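Local coordinates for protein alginate lyase (Bacteroides ovatus, PDB 3NNB) that probably cleaves alginate by beta-elimination, leaving an unsaturated uronate at the new non-reducing end, at residues K60-S65 against L146-T151; L347-F352 against L377-E382. All coordinates share one frame; numbering follows the deposited sequence. Where two conformers were deposited one is given.

Interaction 1 of 2, residues K60-S65 against L146-T151; sequences KHDYMS and LTYGQT
Backbone atoms of S65 and Y148 join the two segments where short strands 64-66 and 148-151 run parallel. S65 N donates to Y148 O at 3.3 Å, a long bond though fairly straight (159° at the hydrogen), and the CA-H of M64 points at the same oxygen. One step back a water bridges the backbones: it donates to Y63 O at 2.7 Å and accepts from Y148 N at 2.9 Å. L146 to G149 forms a type I turn, after which the backbone bends at G149 and Q150 and wraps round S65.

S65 is gripped at both OG and its carbonyl oxygen. Its OG, set between the backbone N and the carbonyl carbon (chi1 63°), accepts from Q150 N at 2.8 Å and 164°. Its carbonyl oxygen receives T151 OG1 at 2.8 Å, the hydroxyl tilted out of the carbonyl plane, with a weak second bond from T151 N. The Y63 ring, swung anti to its own N, brings CD2 to 4.1 Å from L146 CD2, while G149 CA sits at the ring edge. The extended selenomethionine M64 ends with CE beside T151 OG1.

D167 gathers the polar ends, bonded to Y63 OH, S65 OG and Q150 NE2, and a bound citrate lies about 5 Å from the Q150 side chain. In the loops leading into the two strands, Y63 packs on R98 and L101 of helix 98-118, and L146 on L202 and W205 of helix 189-208.

Interaction 2 of 2, residues L347-F352 against L377-E382; sequences LRRASF and LIYSLE
The C-terminal tail, just past helix 375-378, lies along the last turn of helix 336-351, with Y379 and L381 meeting R348, R349 and F352. Y379 is the first residue to leave helical geometry, and its carbonyl is taken by R348: NH1 donates to Y379 O at 2.8 Å and 160°, in the carbonyl plane and close to the guanidinium plane. The R348 chain leaves anti to its N but folds at chi2 and chi3 (both 64°), which brings NH1 to the Y379 carbonyl and turns one guanidinium face to L381, whose CG lies 3.7 Å above the plane over the centre.

In the conformer given, R349 runs over one face of the Y379 ring, its CG making a CH-pi contact 3.7 Å from the centroid. The guanidinium, 10° from parallel, is displaced toward CZ and OH, with NE 3.5 Å from Y379 CZ. F352 meets the edge of the same ring, CE2 being 3.9 Å from Y379 CD1. Within the tail, S380 OG accepts from E382 N in an ST turn.

Both arginines have acidic partners: R348 NE forms a salt bridge with E360 of helix 359-366, and R349 NH2, in this conformer, one with D287 of helix 274-293. From helix 11-19, K13 makes a cation-pi contact with F352 and bonds S380 O, and V17 touches S380, placing the tail between helices 336-351 and 11-19.

Interactions 1 and 2 follow one another along the chain and lie on opposite sides of its centre, their own centres 35 Å apart and their nearest atoms about 19 Å apart, so neither touches the other. They differ in means: 60-65 with 146-151 is a buried pairing of strands and loops that relies on backbone and hydroxyl bonds, whereas 347-352 with 377-382 is partly buried and relies on arginine side chains. Interaction 1 has a citrate nearby, and interaction 2 a glycerol about 4 Å from the F352 side chain; both probably come from the crystallisation liquor, though such molecules can mark pockets. The sodium site, at E182, S184 and F187, belongs to neither contact.

Interaction 1 of 2, residues K60-S65 against L146-T151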
# COMPACT_ATOMS: atom_id res chain seq x y z
N LYS A 60 5.17 -22.63 -10.83
CA LYS A 60 5.69 -22.05 -9.59
C LYS A 60 5.89 -20.54 -9.74
O LYS A 60 5.90 -19.80 -8.76
CB LYS A 60 7.01 -22.75 -9.21
CG LYS A 60 7.70 -22.26 -7.93
CD LYS A 60 7.21 -22.95 -6.69
CE LYS A 60 7.63 -24.39 -6.65
NZ LYS A 60 7.01 -25.09 -5.47
N HIS A 61 6.05 -20.08 -10.98
CA HIS A 61 6.24 -18.65 -11.24
C HIS A 61 4.96 -17.84 -11.05
O HIS A 61 4.99 -16.61 -11.03
CB HIS A 61 6.77 -18.42 -12.64
CG HIS A 61 8.16 -18.91 -12.87
ND1 HIS A 61 9.26 -18.08 -12.74
CD2 HIS A 61 8.63 -20.11 -13.28
CE1 HIS A 61 10.35 -18.76 -13.05
NE2 HIS A 61 10.00 -20.01 -13.37
N ASP A 62 3.81 -18.52 -10.93
CA ASP A 62 2.60 -17.86 -10.53
C ASP A 62 2.59 -17.56 -9.04
O ASP A 62 2.74 -18.46 -8.19
CB ASP A 62 1.36 -18.67 -10.91
CG ASP A 62 1.12 -18.74 -12.42
OD1 ASP A 62 1.71 -17.96 -13.20
OD2 ASP A 62 0.27 -19.58 -12.81
N TYR A 63 2.33 -16.29 -8.73
CA TYR A 63 2.12 -15.85 -7.36
C TYR A 63 0.97 -16.62 -6.72
O TYR A 63 -0.07 -16.78 -7.32
CB TYR A 63 1.86 -14.33 -7.30
CG TYR A 63 1.61 -13.79 -5.91
CD1 TYR A 63 2.65 -13.43 -5.07
CD2 TYR A 63 0.33 -13.63 -5.47
CE1 TYR A 63 2.41 -12.92 -3.82
CE2 TYR A 63 0.06 -13.12 -4.19
CZ TYR A 63 1.10 -12.77 -3.38
OH TYR A 63 0.84 -12.26 -2.12
N MSE A 64 1.19 -17.06 -5.49
CA MSE A 64 0.16 -17.75 -4.73
C MSE A 64 0.22 -17.26 -3.33
O MSE A 64 1.29 -17.26 -2.70
CB MSE A 64 0.39 -19.28 -4.77
CG MSE A 64 -0.77 -20.05 -4.14
SE MSE A 64 -0.34 -21.93 -4.04
CE MSE A 64 -1.94 -22.50 -3.04
N SER A 65 -0.95 -16.88 -2.82
CA SER A 65 -1.06 -16.57 -1.38
C SER A 65 -2.36 -17.14 -0.84
O SER A 65 -3.18 -17.64 -1.61
CB SER A 65 -1.04 -15.06 -1.12
OG SER A 65 -2.15 -14.42 -1.73
N LEU A 146 -2.30 -12.04 -10.75
CA LEU A 146 -2.62 -12.56 -9.43
C LEU A 146 -3.86 -13.48 -9.51
O LEU A 146 -4.73 -13.47 -8.65
CB LEU A 146 -2.83 -11.39 -8.43
CG LEU A 146 -1.51 -10.77 -7.92
CD1 LEU A 146 -1.11 -9.66 -8.89
CD2 LEU A 146 -1.64 -10.22 -6.53
N THR A 147 -3.89 -14.37 -10.52
CA THR A 147 -4.94 -15.36 -10.62
C THR A 147 -5.05 -16.23 -9.38
O THR A 147 -6.17 -16.65 -9.01
CB THR A 147 -4.76 -16.21 -11.91
OG1 THR A 147 -4.78 -15.30 -13.01
CG2 THR A 147 -5.90 -17.27 -12.05
N TYR A 148 -3.92 -16.46 -8.69
CA TYR A 148 -3.90 -17.32 -7.51
C TYR A 148 -3.61 -16.54 -6.22
O TYR A 148 -3.11 -17.09 -5.27
CB TYR A 148 -2.97 -18.51 -7.72
CG TYR A 148 -3.47 -19.37 -8.88
CD1 TYR A 148 -4.49 -20.31 -8.67
CD2 TYR A 148 -3.00 -19.20 -10.17
CE1 TYR A 148 -5.00 -21.06 -9.73
CE2 TYR A 148 -3.51 -19.93 -11.22
CZ TYR A 148 -4.50 -20.89 -11.00
OH TYR A 148 -5.03 -21.63 -12.07
N GLY A 149 -3.93 -15.24 -6.24
CA GLY A 149 -3.86 -14.41 -5.04
C GLY A 149 -5.00 -14.76 -4.09
O GLY A 149 -6.16 -14.81 -4.50
N GLN A 150 -4.65 -14.95 -2.83
CA GLN A 150 -5.62 -15.31 -1.77
C GLN A 150 -6.58 -16.44 -2.10
O GLN A 150 -7.82 -16.34 -1.97
CB GLN A 150 -6.35 -14.08 -1.23
CG GLN A 150 -5.42 -13.13 -0.54
CD GLN A 150 -6.14 -12.07 0.25
OE1 GLN A 150 -7.28 -12.27 0.72
NE2 GLN A 150 -5.48 -10.91 0.41
N THR A 151 -5.97 -17.54 -2.54
CA THR A 151 -6.58 -18.88 -2.46
C THR A 151 -6.98 -19.19 -1.04
O THR A 151 -6.40 -18.65 -0.08
CB THR A 151 -5.58 -19.98 -2.92
OG1 THR A 151 -4.51 -20.13 -1.98
CG2 THR A 151 -5.06 -19.74 -4.36
O HOH W 1 -1.23 -15.86 -9.56

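Interaction 2 of 2, residues L347-F352 against L377-E382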
# COMPACT_ATOMS: atom_id res chain seq x y z
N LEU A 347 -3.80 12.49 10.02
CA LEU A 347 -4.03 13.91 10.19
C LEU A 347 -2.91 14.79 9.61
O LEU A 347 -3.19 15.78 8.96
CB LEU A 347 -4.28 14.25 11.66
CG LEU A 347 -5.58 13.71 12.23
CD1 LEU A 347 -5.72 14.25 13.64
CD2 LEU A 347 -6.81 14.09 11.39
N ARG A 348 -1.66 14.37 9.79
CA ARG A 348 -0.53 15.02 9.10
C ARG A 348 -0.73 15.05 7.59
O ARG A 348 -0.58 16.09 6.95
CB ARG A 348 0.75 14.24 9.41
CG ARG A 348 1.99 14.63 8.62
CD ARG A 348 2.50 16.06 8.85
NE ARG A 348 2.95 16.29 10.22
CZ ARG A 348 4.19 16.09 10.69
NH1 ARG A 348 5.18 15.63 9.95
NH2 ARG A 348 4.44 16.35 11.96
N ARG A 349 -1.11 13.92 7.03
CA ARG A 349 -1.26 13.81 5.59
C ARG A 349 -2.41 14.66 5.09
O ARG A 349 -2.30 15.34 4.05
CB ARG A 349 -1.41 12.34 5.21
CG ARG A 349 -0.17 11.55 5.57
CD ARG A 349 -0.42 10.06 5.60
NE ARG A 349 -0.80 9.54 4.30
CZ ARG A 349 -1.18 8.27 4.08
NH1 ARG A 349 -1.21 7.34 5.06
NH2 ARG A 349 -1.48 7.93 2.86
N ALA A 350 -3.53 14.64 5.81
CA ALA A 350 -4.71 15.46 5.43
C ALA A 350 -4.39 16.96 5.47
O ALA A 350 -4.93 17.74 4.67
CB ALA A 350 -5.91 15.14 6.37
N SER A 351 -3.53 17.35 6.41
CA SER A 351 -3.15 18.75 6.59
C SER A 351 -2.46 19.31 5.35
O SER A 351 -2.44 20.51 5.16
CB SER A 351 -2.28 18.92 7.84
OG SER A 351 -0.91 18.61 7.59
N PHE A 352 -1.89 18.46 4.50
CA PHE A 352 -1.27 18.91 3.25
C PHE A 352 -2.34 19.47 2.30
O PHE A 352 -2.05 20.35 1.49
CB PHE A 352 -0.54 17.81 2.50
CG PHE A 352 0.59 17.16 3.26
CD1 PHE A 352 1.06 17.62 4.48
CD2 PHE A 352 1.22 16.07 2.68
CE1 PHE A 352 2.13 17.00 5.10
CE2 PHE A 352 2.30 15.43 3.33
CZ PHE A 352 2.74 15.91 4.54
N LEU A 377 10.26 11.68 7.51
CA LEU A 377 10.89 12.04 6.27
C LEU A 377 9.88 12.08 5.09
O LEU A 377 9.99 12.91 4.20
CB LEU A 377 11.99 11.02 5.93
CG LEU A 377 13.17 10.83 6.88
CD1 LEU A 377 14.09 9.70 6.41
CD2 LEU A 377 13.98 12.16 7.07
N ILE A 378 8.92 11.17 5.12
CA ILE A 378 8.02 10.92 3.99
C ILE A 378 6.83 11.86 4.02
O ILE A 378 6.35 12.30 2.97
CB ILE A 378 7.51 9.46 4.00
CG1 ILE A 378 8.69 8.49 3.89
CG2 ILE A 378 6.49 9.23 2.87
CD1 ILE A 378 9.61 8.80 2.73
N TYR A 379 6.33 12.16 5.22
CA TYR A 379 5.23 13.11 5.40
C TYR A 379 5.65 14.27 6.29
O TYR A 379 5.08 14.51 7.36
CB TYR A 379 4.02 12.38 5.98
CG TYR A 379 3.52 11.28 5.04
CD1 TYR A 379 3.10 11.59 3.76
CD2 TYR A 379 3.44 9.96 5.46
CE1 TYR A 379 2.64 10.59 2.90
CE2 TYR A 379 2.97 8.98 4.62
CZ TYR A 379 2.59 9.28 3.34
OH TYR A 379 2.13 8.27 2.50
N SER A 380 6.66 15.02 5.81
CA SER A 380 7.22 16.14 6.53
C SER A 380 6.32 17.36 6.37
O SER A 380 5.34 17.38 5.59
CB SER A 380 8.62 16.48 5.99
OG SER A 380 8.55 17.15 4.72
N LEU A 381 6.70 18.39 7.12
CA LEU A 381 6.09 19.70 7.08
C LEU A 381 6.83 20.68 6.18
O LEU A 381 6.61 21.89 6.25
CB LEU A 381 5.98 20.21 8.50
CG LEU A 381 4.99 19.44 9.43
CD1 LEU A 381 5.01 20.04 10.84
CD2 LEU A 381 3.55 19.40 8.94
N GLU A 382 7.70 20.19 5.31
CA GLU A 382 8.36 21.10 4.34
C GLU A 382 7.38 21.81 3.38
O GLU A 382 6.29 21.33 3.06
CB GLU A 382 9.40 20.33 3.52
CG GLU A 382 10.62 19.86 4.33
CD GLU A 382 11.38 21.01 4.98
OE1 GLU A 382 11.62 22.02 4.30
OE2 GLU A 382 11.78 20.85 6.15
OXT GLU A 382 7.70 22.87 2.84